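Local coordinates for putative peptidase (Bacteroides fragilis, PDB 5DYN), which is probably a clostripain-family cysteine protease that activates the Bacteroides fragilis toxin by cleavage, represented here by one piece of the longer protein, at residues 78-86 / 97-106. Sequence-based numbering, arbitrary orientation.
With NA (sodium ion), chain D.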
# COMPACT_ATOMS: atom_id res chain seq x y z
N GLU A 78 9.50 0.27 25.43
CA GLU A 78 8.41 1.12 24.97
C GLU A 78 8.40 2.44 25.74
O GLU A 78 8.44 2.45 26.96
CB GLU A 78 7.06 0.43 25.14
CG GLU A 78 6.92 -0.89 24.39
CD GLU A 78 5.57 -1.52 24.63
OE1 GLU A 78 4.69 -0.84 25.22
OE2 GLU A 78 5.37 -2.69 24.24
N GLU A 79 8.34 3.55 25.01
CA GLU A 79 8.27 4.87 25.62
C GLU A 79 6.97 5.56 25.23
O GLU A 79 6.75 5.87 24.06
CB GLU A 79 9.47 5.72 25.22
CG GLU A 79 10.81 5.06 25.47
CD GLU A 79 11.97 5.84 24.86
OE1 GLU A 79 11.73 6.96 24.36
OE2 GLU A 79 13.11 5.33 24.88
N THR A 80 6.12 5.82 26.22
CA THR A 80 4.84 6.48 25.96
C THR A 80 5.02 7.95 25.59
O THR A 80 5.55 8.73 26.38
CB THR A 80 3.90 6.37 27.16
OG1 THR A 80 3.60 5.00 27.42
CG2 THR A 80 2.60 7.12 26.90
N ILE A 81 4.59 8.31 24.39
CA ILE A 81 4.64 9.69 23.93
C ILE A 81 3.32 10.41 24.21
O ILE A 81 3.31 11.56 24.66
CB ILE A 81 4.95 9.78 22.42
CG1 ILE A 81 6.21 8.97 22.09
CG2 ILE A 81 5.10 11.23 21.98
CD1 ILE A 81 7.41 9.36 22.92
N GLU A 82 2.22 9.72 23.94
CA GLU A 82 0.89 10.25 24.24
C GLU A 82 -0.14 9.13 24.30
O GLU A 82 -0.12 8.21 23.49
CB GLU A 82 0.48 11.30 23.21
CG GLU A 82 -0.82 12.03 23.55
CD GLU A 82 -1.18 13.12 22.54
OE1 GLU A 82 -0.44 13.28 21.55
OE2 GLU A 82 -2.20 13.81 22.75
N ASN A 83 -1.04 9.21 25.28
CA ASN A 83 -2.19 8.33 25.33
C ASN A 83 -3.42 9.06 24.82
O ASN A 83 -3.56 10.27 25.00
CB ASN A 83 -2.43 7.81 26.76
CG ASN A 83 -1.36 6.83 27.21
OD1 ASN A 83 -0.78 6.98 28.28
ND2 ASN A 83 -1.11 5.82 26.39
N TYR A 84 -4.32 8.33 24.17
CA TYR A 84 -5.49 8.94 23.58
C TYR A 84 -6.77 8.33 24.13
O TYR A 84 -6.78 7.17 24.53
CB TYR A 84 -5.46 8.80 22.06
CG TYR A 84 -4.20 9.35 21.41
CD1 TYR A 84 -4.11 10.68 21.04
CD2 TYR A 84 -3.11 8.53 21.17
CE1 TYR A 84 -2.97 11.19 20.45
CE2 TYR A 84 -1.96 9.02 20.59
CZ TYR A 84 -1.89 10.36 20.23
OH TYR A 84 -0.76 10.86 19.64
N PRO A 85 -7.85 9.12 24.16
CA PRO A 85 -9.18 8.55 24.41
C PRO A 85 -9.58 7.68 23.23
O PRO A 85 -8.94 7.77 22.18
CB PRO A 85 -10.08 9.78 24.51
CG PRO A 85 -9.38 10.81 23.69
CD PRO A 85 -7.92 10.57 23.93
N GLU A 86 -10.60 6.85 23.39
CA GLU A 86 -11.03 6.02 22.28
C GLU A 86 -11.52 6.91 21.14
O GLU A 86 -12.20 7.91 21.37
CB GLU A 86 -12.13 5.04 22.70
CG GLU A 86 -11.61 3.65 23.09
CD GLU A 86 -11.10 2.83 21.90
OE1 GLU A 86 -10.89 3.39 20.80
OE2 GLU A 86 -10.91 1.61 22.08
N LYS A 97 -3.40 14.72 13.91
CA LYS A 97 -2.90 14.97 15.26
C LYS A 97 -1.75 14.05 15.62
O LYS A 97 -0.74 14.48 16.18
CB LYS A 97 -4.03 14.82 16.28
CG LYS A 97 -3.54 14.84 17.72
CD LYS A 97 -4.69 14.78 18.73
CE LYS A 97 -4.16 14.77 20.16
NZ LYS A 97 -5.24 14.80 21.18
N VAL A 98 -1.89 12.77 15.29
CA VAL A 98 -0.86 11.78 15.60
C VAL A 98 0.39 12.03 14.76
O VAL A 98 1.50 12.00 15.28
CB VAL A 98 -1.37 10.34 15.35
CG1 VAL A 98 -0.26 9.33 15.58
CG2 VAL A 98 -2.55 10.04 16.26
N ILE A 99 0.19 12.29 13.47
CA ILE A 99 1.30 12.61 12.58
C ILE A 99 2.07 13.83 13.07
O ILE A 99 3.30 13.81 13.15
CB ILE A 99 0.82 12.87 11.14
CG1 ILE A 99 0.33 11.57 10.49
CG2 ILE A 99 1.94 13.45 10.31
CD1 ILE A 99 -0.20 11.77 9.09
N SER A 100 1.33 14.89 13.41
CA SER A 100 1.92 16.12 13.92
C SER A 100 2.74 15.88 15.18
O SER A 100 3.89 16.30 15.26
CB SER A 100 0.83 17.16 14.21
OG SER A 100 0.27 17.65 13.00
N THR A 101 2.14 15.20 16.15
CA THR A 101 2.83 14.87 17.39
C THR A 101 4.09 14.06 17.12
O THR A 101 5.16 14.34 17.67
CB THR A 101 1.93 14.09 18.35
OG1 THR A 101 0.73 14.83 18.60
CG2 THR A 101 2.64 13.83 19.67
N ALA A 102 3.97 13.06 16.26
CA ALA A 102 5.05 12.13 15.99
C ALA A 102 6.29 12.80 15.39
O ALA A 102 7.41 12.61 15.88
CB ALA A 102 4.57 11.02 15.07
N PHE A 103 6.10 13.58 14.34
CA PHE A 103 7.22 14.12 13.59
C PHE A 103 7.75 15.44 14.15
O PHE A 103 8.95 15.71 14.05
CB PHE A 103 6.84 14.31 12.12
CG PHE A 103 6.63 13.01 11.39
CD1 PHE A 103 7.71 12.20 11.08
CD2 PHE A 103 5.37 12.60 11.01
CE1 PHE A 103 7.54 11.01 10.41
CE2 PHE A 103 5.18 11.41 10.34
CZ PHE A 103 6.27 10.61 10.04
N ASN A 104 6.88 16.25 14.73
CA ASN A 104 7.31 17.51 15.33
C ASN A 104 8.15 17.27 16.59
O ASN A 104 9.04 18.05 16.91
CB ASN A 104 6.12 18.41 15.66
CG ASN A 104 5.41 18.90 14.41
OD1 ASN A 104 6.05 19.26 13.42
ND2 ASN A 104 4.08 18.92 14.46
N GLN A 105 7.86 16.18 17.30
CA GLN A 105 8.63 15.83 18.48
C GLN A 105 9.95 15.15 18.09
O GLN A 105 10.91 15.18 18.86
CB GLN A 105 7.83 14.91 19.40
CG GLN A 105 6.75 15.61 20.20
CD GLN A 105 6.43 14.89 21.50
OE1 GLN A 105 7.32 14.33 22.15
NE2 GLN A 105 5.16 14.89 21.88
N TYR A 106 9.98 14.54 16.91
CA TYR A 106 11.16 13.81 16.48
C TYR A 106 11.57 14.16 15.06
O TYR A 106 11.52 13.31 14.17
CB TYR A 106 10.93 12.31 16.62
CG TYR A 106 10.73 11.88 18.05
CD1 TYR A 106 11.81 11.59 18.87
CD2 TYR A 106 9.45 11.78 18.60
CE1 TYR A 106 11.64 11.21 20.19
CE2 TYR A 106 9.27 11.40 19.91
CZ TYR A 106 10.36 11.11 20.70
OH TYR A 106 10.17 10.74 22.01
NA NA D . -9.28 0.75 20.13
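Glu82 meets Lys97 and Thr101 of the neighbouring helix with the two oxygens of one carboxylate, a worked example of an outermost strand of the chain's sheet meeting, through long side chains, a helix that also packs on other strands. With CG anti to the backbone N (chi1 -173°) and the rest of the chain extended, Glu82 reaches out to the helix. OE2 forms a salt bridge with Lys97 NZ at 3.6 Å and lies nearer still to the methylene CE; OE1 stands 3.5 Å from Thr101 OG1. That hydroxyl donates to Lys97 O, one turn back, at 2.9 Å, while the amide of Thr101 reaches the same oxygen from the other face of the carbonyl plane. Tyr84 packs beside the pair: Glu82 CG sits over one face of its ring, toward the rim, and Lys97 CE comes to the ring edge, 3.8 Å from CE1. Tyr84 OH lies 3.1 Å from Glu82 OE1, and CZ 4.0 Å from Val98 CG2. At the other end Ile81 divides its branches, CG2 against the amide of Gln105 and CD1 at the edge of the Tyr106 ring.

Behind these groups, a classic beta bulge sets the backbones of Ile81 and Glu82 both opposite Leu65 of strand 64-70. Val98 and Tyr106 continue the packing onto strand 51-58. Strand 76-83 against helix 92-105 on a five-stranded mixed sheet is consistent with a clan CD peptidase. The chemistry is thus divided: the Tyr84 ring and Val98 give buried packing, the phenol oxygen at its polar edge, and the exposed lysine makes a rather long ion pair, probably a modest electrostatic tie.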